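PDB 3VGL: glucokinase from Streptomyces griseus, which probably catalyses the phosphorylation of D-glucose by ATP, giving D-glucose 6-phosphate and ADP. Local coordinates for residues 5-8 with 13-16; 73-78 with 100-105; 105-110 with 144-149; 118-123 with 294-299; 124-129 with 245-250. All coordinates share one frame; numbering follows the deposited sequence.

Contact 1: 5-8 with 13-16. With ANP (phosphoaminophosphonic acid-adenylate ester), chain E.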
# COMPACT_ATOMS: atom_id res chain seq x y z
N ILE A 5 -31.87 -31.14 -6.12
CA ILE A 5 -30.81 -30.78 -7.03
C ILE A 5 -30.09 -29.57 -6.47
O ILE A 5 -30.73 -28.66 -5.99
CB ILE A 5 -31.37 -30.43 -8.45
CG1 ILE A 5 -31.73 -31.71 -9.21
CG2 ILE A 5 -30.37 -29.56 -9.25
CD1 ILE A 5 -30.67 -32.15 -10.21
N GLY A 6 -28.76 -29.59 -6.51
CA GLY A 6 -27.97 -28.37 -6.24
C GLY A 6 -27.40 -27.85 -7.55
O GLY A 6 -26.96 -28.64 -8.39
N VAL A 7 -27.42 -26.53 -7.74
CA VAL A 7 -26.83 -25.89 -8.92
C VAL A 7 -25.88 -24.79 -8.47
O VAL A 7 -26.31 -23.83 -7.81
CB VAL A 7 -27.91 -25.23 -9.84
CG1 VAL A 7 -27.28 -24.74 -11.17
CG2 VAL A 7 -29.05 -26.19 -10.13
N ASP A 8 -24.59 -24.92 -8.79
CA ASP A 8 -23.60 -23.90 -8.40
C ASP A 8 -23.34 -23.07 -9.64
O ASP A 8 -22.88 -23.60 -10.66
CB ASP A 8 -22.32 -24.60 -7.90
CG ASP A 8 -21.27 -23.61 -7.39
OD1 ASP A 8 -20.96 -22.62 -8.09
OD2 ASP A 8 -20.74 -23.84 -6.28
N LYS A 13 -18.20 -21.36 -14.49
CA LYS A 13 -18.86 -22.66 -14.65
C LYS A 13 -20.19 -22.75 -13.93
O LYS A 13 -20.36 -22.21 -12.83
CB LYS A 13 -17.98 -23.78 -14.09
CG LYS A 13 -16.55 -23.81 -14.58
CD LYS A 13 -15.68 -24.47 -13.52
CE LYS A 13 -14.23 -24.48 -13.93
NZ LYS A 13 -13.40 -25.24 -12.96
N ILE A 14 -21.11 -23.50 -14.53
CA ILE A 14 -22.31 -23.95 -13.84
C ILE A 14 -22.19 -25.46 -13.61
O ILE A 14 -21.84 -26.20 -14.53
CB ILE A 14 -23.59 -23.62 -14.67
CG1 ILE A 14 -23.81 -22.10 -14.71
CG2 ILE A 14 -24.80 -24.35 -14.09
CD1 ILE A 14 -24.84 -21.66 -15.76
N ALA A 15 -22.45 -25.90 -12.39
CA ALA A 15 -22.44 -27.32 -12.06
C ALA A 15 -23.68 -27.69 -11.28
O ALA A 15 -24.06 -27.01 -10.34
CB ALA A 15 -21.21 -27.69 -11.28
N ALA A 16 -24.31 -28.81 -11.67
CA ALA A 16 -25.49 -29.26 -10.96
C ALA A 16 -25.39 -30.74 -10.67
O ALA A 16 -24.67 -31.48 -11.35
CB ALA A 16 -26.75 -28.94 -11.74
PB ANP E . -16.33 -20.80 -10.78
O1B ANP E . -15.69 -19.54 -10.17
O2B ANP E . -17.05 -20.60 -12.08
N3B ANP E . -17.43 -21.47 -9.65
PA ANP E . -13.89 -22.34 -10.31
O1A ANP E . -13.37 -23.60 -11.00
O2A ANP E . -14.19 -22.36 -8.84
O3A ANP E . -15.16 -21.83 -11.16
O5' ANP E . -12.85 -21.13 -10.56
C5' ANP E . -12.37 -20.81 -11.86
C4' ANP E . -11.01 -20.15 -11.74
O4' ANP E . -10.14 -20.97 -10.94
C3' ANP E . -10.36 -20.02 -13.10
O3' ANP E . -9.46 -18.92 -13.03
C2' ANP E . -9.59 -21.31 -13.19
O2' ANP E . -8.50 -21.22 -14.08
C1' ANP E . -9.13 -21.56 -11.76
N9 ANP E . -9.14 -23.00 -11.43
C8 ANP E . -10.21 -23.82 -11.35
N7 ANP E . -9.82 -25.09 -11.01
C5 ANP E . -8.48 -25.04 -10.86
C6 ANP E . -7.39 -26.00 -10.53
N6 ANP E . -7.67 -27.31 -10.26
N1 ANP E . -6.13 -25.52 -10.48
C2 ANP E . -5.80 -24.23 -10.74
N3 ANP E . -6.74 -23.31 -11.06
C4 ANP E . -8.04 -23.67 -11.13
O HOH W 1 -19.59 -23.37 -10.42

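Contact 2: 73-78 with 100-105. With NA (sodium ion), chain C; BGC (beta-D-glucopyranose), chain D.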
# COMPACT_ATOMS: atom_id res chain seq x y z
N ALA A 73 -33.71 -15.24 -2.42
CA ALA A 73 -34.49 -15.27 -3.66
C ALA A 73 -33.92 -14.45 -4.82
O ALA A 73 -34.23 -14.71 -5.98
CB ALA A 73 -35.93 -14.82 -3.37
N THR A 74 -33.08 -13.47 -4.49
CA THR A 74 -32.64 -12.48 -5.44
C THR A 74 -31.14 -12.27 -5.34
O THR A 74 -30.61 -12.15 -4.24
CB THR A 74 -33.35 -11.15 -5.16
OG1 THR A 74 -34.76 -11.34 -5.36
CG2 THR A 74 -32.87 -10.03 -6.06
N VAL A 75 -30.48 -12.24 -6.49
CA VAL A 75 -29.07 -11.82 -6.54
C VAL A 75 -29.04 -10.29 -6.66
O VAL A 75 -29.30 -9.75 -7.73
CB VAL A 75 -28.29 -12.52 -7.69
CG1 VAL A 75 -26.78 -12.14 -7.60
CG2 VAL A 75 -28.43 -14.06 -7.61
N LEU A 76 -28.72 -9.62 -5.56
CA LEU A 76 -28.69 -8.13 -5.49
C LEU A 76 -27.63 -7.55 -6.41
O LEU A 76 -27.86 -6.55 -7.09
CB LEU A 76 -28.47 -7.63 -4.05
CG LEU A 76 -29.51 -8.01 -3.00
CD1 LEU A 76 -29.09 -7.64 -1.58
CD2 LEU A 76 -30.85 -7.35 -3.36
N PHE A 77 -26.46 -8.18 -6.44
CA PHE A 77 -25.28 -7.58 -7.06
C PHE A 77 -24.28 -8.73 -7.31
O PHE A 77 -24.10 -9.58 -6.44
CB PHE A 77 -24.72 -6.54 -6.07
CG PHE A 77 -23.49 -5.83 -6.53
CD1 PHE A 77 -23.58 -4.73 -7.39
CD2 PHE A 77 -22.24 -6.22 -6.07
CE1 PHE A 77 -22.43 -4.06 -7.81
CE2 PHE A 77 -21.08 -5.54 -6.47
CZ PHE A 77 -21.18 -4.47 -7.35
N ALA A 78 -23.67 -8.78 -8.50
CA ALA A 78 -22.54 -9.73 -8.72
C ALA A 78 -21.38 -9.06 -9.46
O ALA A 78 -21.59 -8.38 -10.45
CB ALA A 78 -22.99 -10.95 -9.49
N VAL A 100 -37.62 -23.51 -5.27
CA VAL A 100 -36.21 -23.09 -5.40
C VAL A 100 -35.84 -22.21 -4.21
O VAL A 100 -36.64 -21.40 -3.75
CB VAL A 100 -35.99 -22.31 -6.74
CG1 VAL A 100 -34.55 -21.73 -6.85
CG2 VAL A 100 -36.34 -23.18 -7.95
N VAL A 101 -34.62 -22.40 -3.70
CA VAL A 101 -34.04 -21.49 -2.73
C VAL A 101 -32.77 -20.99 -3.40
O VAL A 101 -32.11 -21.77 -4.07
CB VAL A 101 -33.73 -22.17 -1.39
CG1 VAL A 101 -32.72 -23.29 -1.55
CG2 VAL A 101 -33.23 -21.15 -0.36
N VAL A 102 -32.46 -19.71 -3.24
CA VAL A 102 -31.23 -19.15 -3.78
C VAL A 102 -30.33 -18.75 -2.62
O VAL A 102 -30.73 -17.99 -1.75
CB VAL A 102 -31.50 -17.92 -4.70
CG1 VAL A 102 -30.20 -17.25 -5.13
CG2 VAL A 102 -32.31 -18.36 -5.92
N GLU A 103 -29.11 -19.29 -2.60
CA GLU A 103 -28.15 -18.94 -1.55
C GLU A 103 -26.90 -18.42 -2.25
O GLU A 103 -26.64 -18.74 -3.39
CB GLU A 103 -27.80 -20.17 -0.70
CG GLU A 103 -28.98 -20.77 0.07
CD GLU A 103 -29.19 -20.20 1.47
OE1 GLU A 103 -28.54 -19.20 1.85
OE2 GLU A 103 -30.03 -20.77 2.20
N ASN A 104 -26.09 -17.63 -1.56
CA ASN A 104 -24.77 -17.32 -2.10
C ASN A 104 -23.95 -18.61 -2.23
O ASN A 104 -24.03 -19.49 -1.37
CB ASN A 104 -24.08 -16.28 -1.21
CG ASN A 104 -22.61 -16.15 -1.51
OD1 ASN A 104 -21.79 -16.82 -0.86
ND2 ASN A 104 -22.26 -15.32 -2.49
N ASP A 105 -23.16 -18.70 -3.29
CA ASP A 105 -22.40 -19.92 -3.59
C ASP A 105 -21.43 -20.34 -2.51
O ASP A 105 -21.28 -21.53 -2.25
CB ASP A 105 -21.68 -19.84 -4.95
CG ASP A 105 -20.62 -18.74 -5.01
OD1 ASP A 105 -20.77 -17.72 -4.32
OD2 ASP A 105 -19.65 -18.88 -5.77
NA NA C . -20.75 -15.73 0.95
C2 BGC D . -18.78 -12.57 -5.27
C3 BGC D . -19.28 -13.54 -4.20
C4 BGC D . -19.01 -14.99 -4.59
C5 BGC D . -17.54 -15.12 -4.96
C6 BGC D . -17.17 -16.54 -5.40
C1 BGC D . -17.31 -12.87 -5.55
O1 BGC D . -16.83 -12.08 -6.60
O2 BGC D . -18.88 -11.24 -4.73
O3 BGC D . -20.64 -13.37 -3.98
O4 BGC D . -19.27 -15.83 -3.47
O5 BGC D . -17.19 -14.22 -6.00
O6 BGC D . -17.93 -16.93 -6.52
O HOH W 2 -22.09 -13.72 0.53
O HOH W 3 -19.24 -14.92 -0.76

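Contact 3: 105-110 with 144-149. With NA (sodium ion), chain C; BGC (beta-D-glucopyranose), chain D.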
# COMPACT_ATOMS: atom_id res chain seq x y z
N ASP A 105 -23.16 -18.70 -3.29
CA ASP A 105 -22.40 -19.92 -3.59
C ASP A 105 -21.43 -20.34 -2.51
O ASP A 105 -21.28 -21.53 -2.25
CB ASP A 105 -21.68 -19.84 -4.95
CG ASP A 105 -20.62 -18.74 -5.01
OD1 ASP A 105 -20.77 -17.72 -4.32
OD2 ASP A 105 -19.65 -18.88 -5.77
N ALA A 106 -20.73 -19.38 -1.92
CA ALA A 106 -19.76 -19.74 -0.91
C ALA A 106 -20.43 -19.97 0.45
O ALA A 106 -19.94 -20.75 1.26
CB ALA A 106 -18.66 -18.68 -0.86
N ASN A 107 -21.57 -19.31 0.69
CA ASN A 107 -22.40 -19.65 1.85
C ASN A 107 -22.79 -21.13 1.73
O ASN A 107 -22.66 -21.89 2.68
CB ASN A 107 -23.67 -18.80 1.89
CG ASN A 107 -23.41 -17.37 2.33
OD1 ASN A 107 -22.25 -16.94 2.56
ND2 ASN A 107 -24.48 -16.62 2.45
N ALA A 108 -23.19 -21.53 0.53
CA ALA A 108 -23.61 -22.92 0.29
C ALA A 108 -22.43 -23.88 0.46
O ALA A 108 -22.56 -24.94 1.10
CB ALA A 108 -24.25 -23.04 -1.09
N ALA A 109 -21.25 -23.51 -0.05
CA ALA A 109 -20.05 -24.33 0.14
C ALA A 109 -19.73 -24.53 1.63
O ALA A 109 -19.40 -25.64 2.06
CB ALA A 109 -18.85 -23.71 -0.60
N ALA A 110 -19.80 -23.44 2.42
CA ALA A 110 -19.58 -23.52 3.86
C ALA A 110 -20.53 -24.53 4.51
O ALA A 110 -20.12 -25.40 5.29
CB ALA A 110 -19.75 -22.15 4.51
N LEU A 144 -25.39 -21.29 9.70
CA LEU A 144 -24.95 -20.38 8.63
C LEU A 144 -25.41 -18.96 8.93
O LEU A 144 -26.57 -18.73 9.30
CB LEU A 144 -25.53 -20.88 7.29
CG LEU A 144 -25.11 -20.15 6.02
CD1 LEU A 144 -23.59 -20.25 5.76
CD2 LEU A 144 -25.91 -20.71 4.82
N ARG A 145 -24.49 -17.99 8.82
CA ARG A 145 -24.81 -16.61 9.11
C ARG A 145 -24.74 -15.73 7.87
O ARG A 145 -23.66 -15.49 7.32
CB ARG A 145 -23.87 -16.04 10.18
CG ARG A 145 -23.76 -16.89 11.45
CD ARG A 145 -25.08 -16.95 12.21
NE ARG A 145 -24.95 -17.83 13.37
CZ ARG A 145 -25.83 -17.89 14.36
NH1 ARG A 145 -26.90 -17.10 14.38
NH2 ARG A 145 -25.63 -18.73 15.37
N ARG A 146 -25.90 -15.23 7.47
CA ARG A 146 -26.03 -14.44 6.25
C ARG A 146 -26.09 -12.93 6.52
O ARG A 146 -26.05 -12.13 5.58
CB ARG A 146 -27.27 -14.90 5.45
CG ARG A 146 -27.26 -16.39 5.08
CD ARG A 146 -28.63 -16.76 4.57
NE ARG A 146 -28.84 -18.20 4.42
CZ ARG A 146 -29.21 -19.03 5.40
NH1 ARG A 146 -29.38 -18.58 6.65
NH2 ARG A 146 -29.40 -20.31 5.12
N GLY A 147 -26.20 -12.55 7.79
CA GLY A 147 -26.29 -11.15 8.20
C GLY A 147 -27.68 -10.55 8.05
O GLY A 147 -28.61 -11.23 7.60
N ARG A 148 -27.81 -9.29 8.43
CA ARG A 148 -29.11 -8.60 8.44
C ARG A 148 -29.76 -8.49 7.05
O ARG A 148 -30.99 -8.63 6.91
CB ARG A 148 -28.97 -7.23 9.10
CG ARG A 148 -30.12 -6.28 8.86
CD ARG A 148 -31.41 -6.71 9.58
NE ARG A 148 -32.48 -5.75 9.33
CZ ARG A 148 -33.24 -5.74 8.23
NH1 ARG A 148 -33.06 -6.63 7.27
NH2 ARG A 148 -34.18 -4.81 8.11
N PHE A 149 -28.93 -8.24 6.04
CA PHE A 149 -29.42 -8.02 4.69
C PHE A 149 -29.09 -9.15 3.74
O PHE A 149 -29.33 -9.05 2.53
CB PHE A 149 -28.95 -6.66 4.17
CG PHE A 149 -29.34 -5.51 5.05
CD1 PHE A 149 -30.67 -5.07 5.12
CD2 PHE A 149 -28.39 -4.85 5.82
CE1 PHE A 149 -31.02 -4.01 5.93
CE2 PHE A 149 -28.74 -3.78 6.65
CZ PHE A 149 -30.05 -3.36 6.70
NA NA C . -20.75 -15.73 0.95
C2 BGC D . -18.78 -12.57 -5.27
C3 BGC D . -19.28 -13.54 -4.20
C4 BGC D . -19.01 -14.99 -4.59
C5 BGC D . -17.54 -15.12 -4.96
C6 BGC D . -17.17 -16.54 -5.40
C1 BGC D . -17.31 -12.87 -5.55
O1 BGC D . -16.83 -12.08 -6.60
O2 BGC D . -18.88 -11.24 -4.73
O3 BGC D . -20.64 -13.37 -3.98
O4 BGC D . -19.27 -15.83 -3.47
O5 BGC D . -17.19 -14.22 -6.00
O6 BGC D . -17.93 -16.93 -6.52
O HOH W 4 -22.08 -16.89 5.46
O HOH W 2 -22.09 -13.72 0.53
O HOH W 3 -19.24 -14.92 -0.76

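Contact 4: 118-123 with 294-299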
# COMPACT_ATOMS: atom_id res chain seq x y z
N ALA A 118 -15.26 -31.05 5.72
CA ALA A 118 -14.17 -30.74 6.65
C ALA A 118 -14.64 -30.00 7.91
O ALA A 118 -13.87 -29.90 8.88
CB ALA A 118 -13.05 -29.94 5.93
N GLY A 119 -15.87 -29.50 7.91
CA GLY A 119 -16.41 -28.76 9.05
C GLY A 119 -17.18 -29.63 10.05
O GLY A 119 -17.61 -29.14 11.09
N GLN A 120 -17.36 -30.91 9.71
CA GLN A 120 -18.06 -31.83 10.61
C GLN A 120 -17.41 -31.87 11.98
O GLN A 120 -16.19 -32.06 12.09
CB GLN A 120 -18.07 -33.23 10.01
CG GLN A 120 -19.01 -33.37 8.84
CD GLN A 120 -18.91 -34.74 8.19
OE1 GLN A 120 -18.02 -35.00 7.38
NE2 GLN A 120 -19.82 -35.62 8.54
N GLY A 121 -18.22 -31.69 13.03
CA GLY A 121 -17.72 -31.77 14.41
C GLY A 121 -17.31 -30.43 15.00
O GLY A 121 -17.02 -30.32 16.19
N HIS A 122 -17.25 -29.41 14.15
CA HIS A 122 -16.91 -28.05 14.59
C HIS A 122 -18.20 -27.26 14.87
O HIS A 122 -19.28 -27.65 14.41
CB HIS A 122 -16.07 -27.35 13.52
CG HIS A 122 -14.72 -27.98 13.28
ND1 HIS A 122 -13.55 -27.47 13.80
CD2 HIS A 122 -14.37 -29.09 12.57
CE1 HIS A 122 -12.53 -28.23 13.43
NE2 HIS A 122 -13.00 -29.22 12.68
N ASP A 123 -18.09 -26.16 15.62
CA ASP A 123 -19.23 -25.26 15.86
C ASP A 123 -19.08 -23.92 15.16
O ASP A 123 -20.07 -23.27 14.83
CB ASP A 123 -19.42 -24.99 17.35
CG ASP A 123 -19.63 -26.25 18.17
OD1 ASP A 123 -19.09 -26.30 19.29
OD2 ASP A 123 -20.31 -27.17 17.70
N ALA A 294 -8.45 -28.30 3.37
CA ALA A 294 -9.11 -28.34 2.07
C ALA A 294 -10.57 -28.74 2.24
O ALA A 294 -10.89 -29.59 3.08
CB ALA A 294 -8.41 -29.35 1.16
N ALA A 295 -11.44 -28.13 1.45
CA ALA A 295 -12.81 -28.61 1.32
C ALA A 295 -12.77 -30.08 0.93
O ALA A 295 -12.16 -30.46 -0.07
CB ALA A 295 -13.56 -27.79 0.26
N GLN A 296 -13.37 -30.92 1.77
CA GLN A 296 -13.43 -32.35 1.48
C GLN A 296 -14.18 -32.66 0.19
O GLN A 296 -13.87 -33.65 -0.51
CB GLN A 296 -14.06 -33.08 2.66
CG GLN A 296 -13.09 -33.29 3.80
CD GLN A 296 -13.68 -34.15 4.89
OE1 GLN A 296 -14.66 -34.87 4.67
NE2 GLN A 296 -13.12 -34.06 6.08
N LEU A 297 -15.18 -31.83 -0.12
CA LEU A 297 -15.96 -31.97 -1.34
C LEU A 297 -15.32 -31.23 -2.52
O LEU A 297 -15.84 -31.28 -3.65
CB LEU A 297 -17.39 -31.48 -1.12
CG LEU A 297 -18.16 -32.14 0.03
CD1 LEU A 297 -19.37 -31.28 0.44
CD2 LEU A 297 -18.58 -33.57 -0.32
N GLY A 298 -14.22 -30.53 -2.25
CA GLY A 298 -13.51 -29.77 -3.27
C GLY A 298 -14.46 -28.76 -3.88
O GLY A 298 -15.30 -28.19 -3.19
N GLY A 299 -14.35 -28.59 -5.20
CA GLY A 299 -15.18 -27.64 -5.94
C GLY A 299 -16.66 -27.96 -5.95
O GLY A 299 -17.48 -27.11 -6.33

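Contact 5: 124-129 with 245-250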
# COMPACT_ATOMS: atom_id res chain seq x y z
N ASP A 124 -17.83 -23.51 14.97
CA ASP A 124 -17.50 -22.20 14.40
C ASP A 124 -16.43 -22.40 13.35
O ASP A 124 -15.27 -22.66 13.68
CB ASP A 124 -17.05 -21.22 15.49
CG ASP A 124 -18.09 -21.08 16.60
OD1 ASP A 124 -19.09 -20.36 16.39
OD2 ASP A 124 -17.93 -21.72 17.67
N VAL A 125 -16.82 -22.33 12.08
CA VAL A 125 -15.85 -22.48 10.99
C VAL A 125 -16.04 -21.38 9.97
O VAL A 125 -17.13 -20.84 9.81
CB VAL A 125 -15.90 -23.87 10.26
CG1 VAL A 125 -15.58 -24.99 11.23
CG2 VAL A 125 -17.23 -24.10 9.57
N ILE A 126 -14.96 -21.06 9.27
CA ILE A 126 -15.01 -20.07 8.20
C ILE A 126 -14.51 -20.70 6.91
O ILE A 126 -13.44 -21.30 6.89
CB ILE A 126 -14.13 -18.84 8.57
CG1 ILE A 126 -14.65 -18.12 9.83
CG2 ILE A 126 -14.04 -17.85 7.40
CD1 ILE A 126 -16.07 -17.48 9.70
N CYS A 127 -15.28 -20.52 5.84
CA CYS A 127 -14.93 -21.00 4.51
C CYS A 127 -14.55 -19.85 3.59
O CYS A 127 -15.16 -18.76 3.63
CB CYS A 127 -16.12 -21.73 3.91
SG CYS A 127 -15.88 -22.37 2.24
N ILE A 128 -13.50 -20.07 2.80
CA ILE A 128 -13.21 -19.20 1.65
C ILE A 128 -13.18 -20.08 0.42
O ILE A 128 -12.73 -21.23 0.48
CB ILE A 128 -11.88 -18.40 1.75
CG1 ILE A 128 -10.63 -19.29 1.69
CG2 ILE A 128 -11.87 -17.56 3.02
CD1 ILE A 128 -9.32 -18.48 1.42
N THR A 129 -13.70 -19.56 -0.68
CA THR A 129 -13.59 -20.29 -1.94
C THR A 129 -12.73 -19.49 -2.90
O THR A 129 -12.84 -18.25 -2.98
CB THR A 129 -14.95 -20.61 -2.57
OG1 THR A 129 -15.65 -19.40 -2.87
CG2 THR A 129 -15.80 -21.50 -1.63
N ALA A 245 -5.22 -15.03 8.07
CA ALA A 245 -4.79 -14.50 9.38
C ALA A 245 -5.69 -13.34 9.81
O ALA A 245 -6.09 -13.27 10.99
CB ALA A 245 -3.34 -14.11 9.34
N ASP A 246 -6.05 -12.46 8.88
CA ASP A 246 -7.05 -11.40 9.21
C ASP A 246 -8.41 -11.99 9.63
O ASP A 246 -9.07 -11.52 10.57
CB ASP A 246 -7.24 -10.42 8.05
CG ASP A 246 -6.03 -9.49 7.83
OD1 ASP A 246 -5.18 -9.34 8.72
OD2 ASP A 246 -5.94 -8.94 6.72
N LEU A 247 -8.85 -13.05 8.94
CA LEU A 247 -10.10 -13.68 9.34
C LEU A 247 -10.02 -14.32 10.72
O LEU A 247 -11.07 -14.44 11.39
CB LEU A 247 -10.54 -14.71 8.30
CG LEU A 247 -10.90 -14.19 6.90
CD1 LEU A 247 -11.29 -15.36 5.98
CD2 LEU A 247 -12.10 -13.25 6.95
N ALA A 248 -8.82 -14.76 11.13
CA ALA A 248 -8.63 -15.30 12.49
C ALA A 248 -8.80 -14.16 13.50
O ALA A 248 -9.39 -14.38 14.58
CB ALA A 248 -7.26 -15.96 12.65
N SER A 249 -8.28 -12.98 13.15
CA SER A 249 -8.47 -11.78 14.01
C SER A 249 -9.95 -11.44 14.14
O SER A 249 -10.40 -11.07 15.23
CB SER A 249 -7.70 -10.59 13.47
OG SER A 249 -6.34 -10.89 13.63
N LEU A 250 -10.69 -11.60 13.05
CA LEU A 250 -12.12 -11.26 13.00
C LEU A 250 -12.99 -12.30 13.71
O LEU A 250 -13.79 -11.93 14.61
CB LEU A 250 -12.56 -11.10 11.55
CG LEU A 250 -12.03 -9.81 10.92
CD1 LEU A 250 -11.69 -10.01 9.44
CD2 LEU A 250 -13.10 -8.73 11.06

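Contact 1: 5-8 with 13-16
The N-terminal beta hairpin of the actin-like ATPase fold, which carries a phosphate-binding turn, is closed here by D8 pairing with A15 and V7 with A16. The strands run antiparallel, at 170°. D8 and A15 form a hydrogen-bonded pair: D8 N gives a nearly straight bond to A15 O at 2.7 Å. A15 N returns one to D8 O at 2.9 Å. V7 and A16 form the non-hydrogen-bonded pair beside it. V7 CG1 lies anti to the backbone N (chi1 -172°) and meets I14 CG2 at 3.9 Å. Its other branch, CG2, faces A16 CB at the same distance. K13, at the ligand end, holds the AMPPNP by backbone and side chain. Its N donates to O2B of the nucleotide at 2.8 Å. The extended side chain brings NZ to 2.6 Å from O1A. Cut back to an alanine here, the side chain would lose its ammonium group, and O1A of the alpha-phosphate would probably be left without that charged mate, while the backbone bond to O2B could remain. One water lies 2.8 Å from D8 OD1, also near K13 O, and accepts from the imido N3B of the nucleotide. On the other edge of strand 3-9, I5 and V7 bond to strand 57-64 through the backbone. Helix 37-52 packs against I5, I14 and A16.

Contact 2: 73-78 with 100-105
V75 and V102 meet where the small hairpin sheet of strands 67-68 and 75-77 lies beside strand 100-104, an outer strand of the N-terminal five-stranded sheet of the ROK fold. The two segments share no hydrogen bond; the V102 side chain carries the contact, against V75 and the backbone of A73. V102 holds CG1 anti to its N (chi1 173°). This turns CG1 to V75 CG2, a loose apolar approach of 4.4 Å. The other methyl, V102 CG2, lies 4.1 Å from A73 O. V102 CB sits over the backbone of A73, also 4.1 Å from A73 CA. Helix 88-96 covers the pair, with L88 on V75 and K89 on V102. A classic beta bulge interrupts strand 75-77, where L76 and F77 lie opposite the single residue Y67. F77 packs edge-to-face with the Y67 ring, and L76 packs on W286 of the second subunit. Strand 100-104 ends at the glucose and sodium sites. N104 is the N-cap of helix 105-116, and its CG lies anti to the backbone N (chi1 166°). Its amide is shared between two ligands. ND2 donates to glucose O4 at 3.2 Å with an angle of 157° at the hydrogen, and also to G66 O. The amide oxygen turns to the metal: N104 OD1 binds the sodium ion at 2.4 Å, beside a water that lies 2.9 Å from glucose O4.

Contact 3: 105-110 with 144-149
N107, on the first turn of helix 105-116, and L144, the first residue of segment 144-149, are nearest in backbone, with CA atoms 7.3 Å apart. No hydrogen bond joins the segments directly. L144 has CG anti to its N (chi1 -175°) and lays its methyls along the helix. L144 CD1 is 3.6 Å from N107 O and also touches A110 CB. R146 crosses the N107 amide, with N107 ND2 at 3.8 Å from R146 CG. Amide and guanidinium planes stand 81° apart. L144 CD2 lies over one guanidinium face, offset toward its rim, while R146 NE makes a salt bridge to E103. N107 OD1 binds the sodium ion at 2.5 Å, joined there by N104 OD1 and G136 O. A water donates to R145 O at 2.8 Å and, weakly, to N107 OD1. This helix starts at the sugar site in the cleft of the two-domain actin-like fold. D105 clasps two glucose hydroxyls: O4 donates to D105 OD1 at 2.6 Å and O6 donates to D105 OD2 at 2.7 Å. With an alanine here, O4 and O6 would both probably lose an acceptor, and the C6 hydroxymethyl group would be less restrained. At the far end of segment 144-149, F149 N bonds to D252 OD2 of the second subunit.

Contact 4: 118-123 with 294-299
E113 OE1 is gripped by two backbone N-H groups, those of A118 and Q296, one from each side of this contact. E113 OE2 takes a third, from L297 N. The glutamate of helix 105-116 thus ties two loops together, although no hydrogen bond runs directly between them. A118 and Q296 are the nearest residues in backbone, with CA atoms 5.5 Å apart. Q296 CB is directed toward A118; CG is anti to the carbonyl carbon (chi1 -79°) and the chain is extended beyond CG. It therefore lies alongside the A118 backbone. Q296 CD is 3.6 Å from A118 N, and Q296 NE2 is 3.5 Å from A118 CA. A118 CB packs on Q296 CG at 4.0 Å and meets A294 O at 3.6 Å. Q120 and Q296 are exposed, while A118 is buried. Each loop is shaped by a turn. A type II turn runs from G119 to H122, with H122 N bonded to G119 O at 3.1 Å. A type I turn runs from A295 to G298, with G298 N bonded to A295 O at 3.0 Å. This is a loop-to-loop contact away from the ligand sites. The first loop leads from helix 105-116 to strand 125-130, and the second from strand 291-294 to helix 301-311. A118 rests on I257 of strand 255-259 and L293 of strand 291-294.

Contact 5: 124-129 with 245-250
I126 and I128 receive L247 where helix 227-251 packs on strand 125-130, a strand of the C-terminal mixed sheet in the actin-like ATPase fold. The joint is small and wholly apolar. Both isoleucines lie on the same face of the strand, two residues apart. L247 CB is directed toward the strand, and CD1 touches both isoleucines. Its CG is anti to the carbonyl carbon (chi1 -65°). The two CG2 methyls reach CD1 from directions roughly at right angles, and each side chain crosses the leucine at a slant. F155 packs on both isoleucines and F256 on L247, which makes this the tighter part. Even the nearest CA atoms, of I126 and L247, are 8.1 Å apart, and the rest of the helix segment makes no contact with the strand segment. D246, partly exposed, faces the second subunit and takes a hydrogen bond from R159 N there. L247, S249 and L250 also pack on that subunit. The other strand face holds C127 and T129, which meet helix 105-116. Of the two methyl approaches, L247 CD1 to I128 CG2 is the shorter at 3.7 Å, with L247 CD1 to I126 CG2 at 4.0 Å.

Overall arrangement
Contacts 1 and 2 reach the same N-terminal sheet. Contact 5 lies on the C-terminal one, whose edge strand 291-294 leads into contact 4. Contact 3 lies between them: helix 105-116 follows strand 100-104 of contact 2, and its alanines pack on C127 and T129 of contact 5. Contacts 2 and 3 share D105, the sodium ion and the glucose, and the E103–R146 salt bridge joins them. Contacts 1, 2 and 5 are buried, while contacts 3 and 4 are partly exposed. Their chemistry differs accordingly. Contact 1 has strand hydrogen bonds and the nucleotide, contact 5 only methyl packing, and contact 4 two loops held through a glutamate. Contacts 2, 3 and 5 also touch the second subunit.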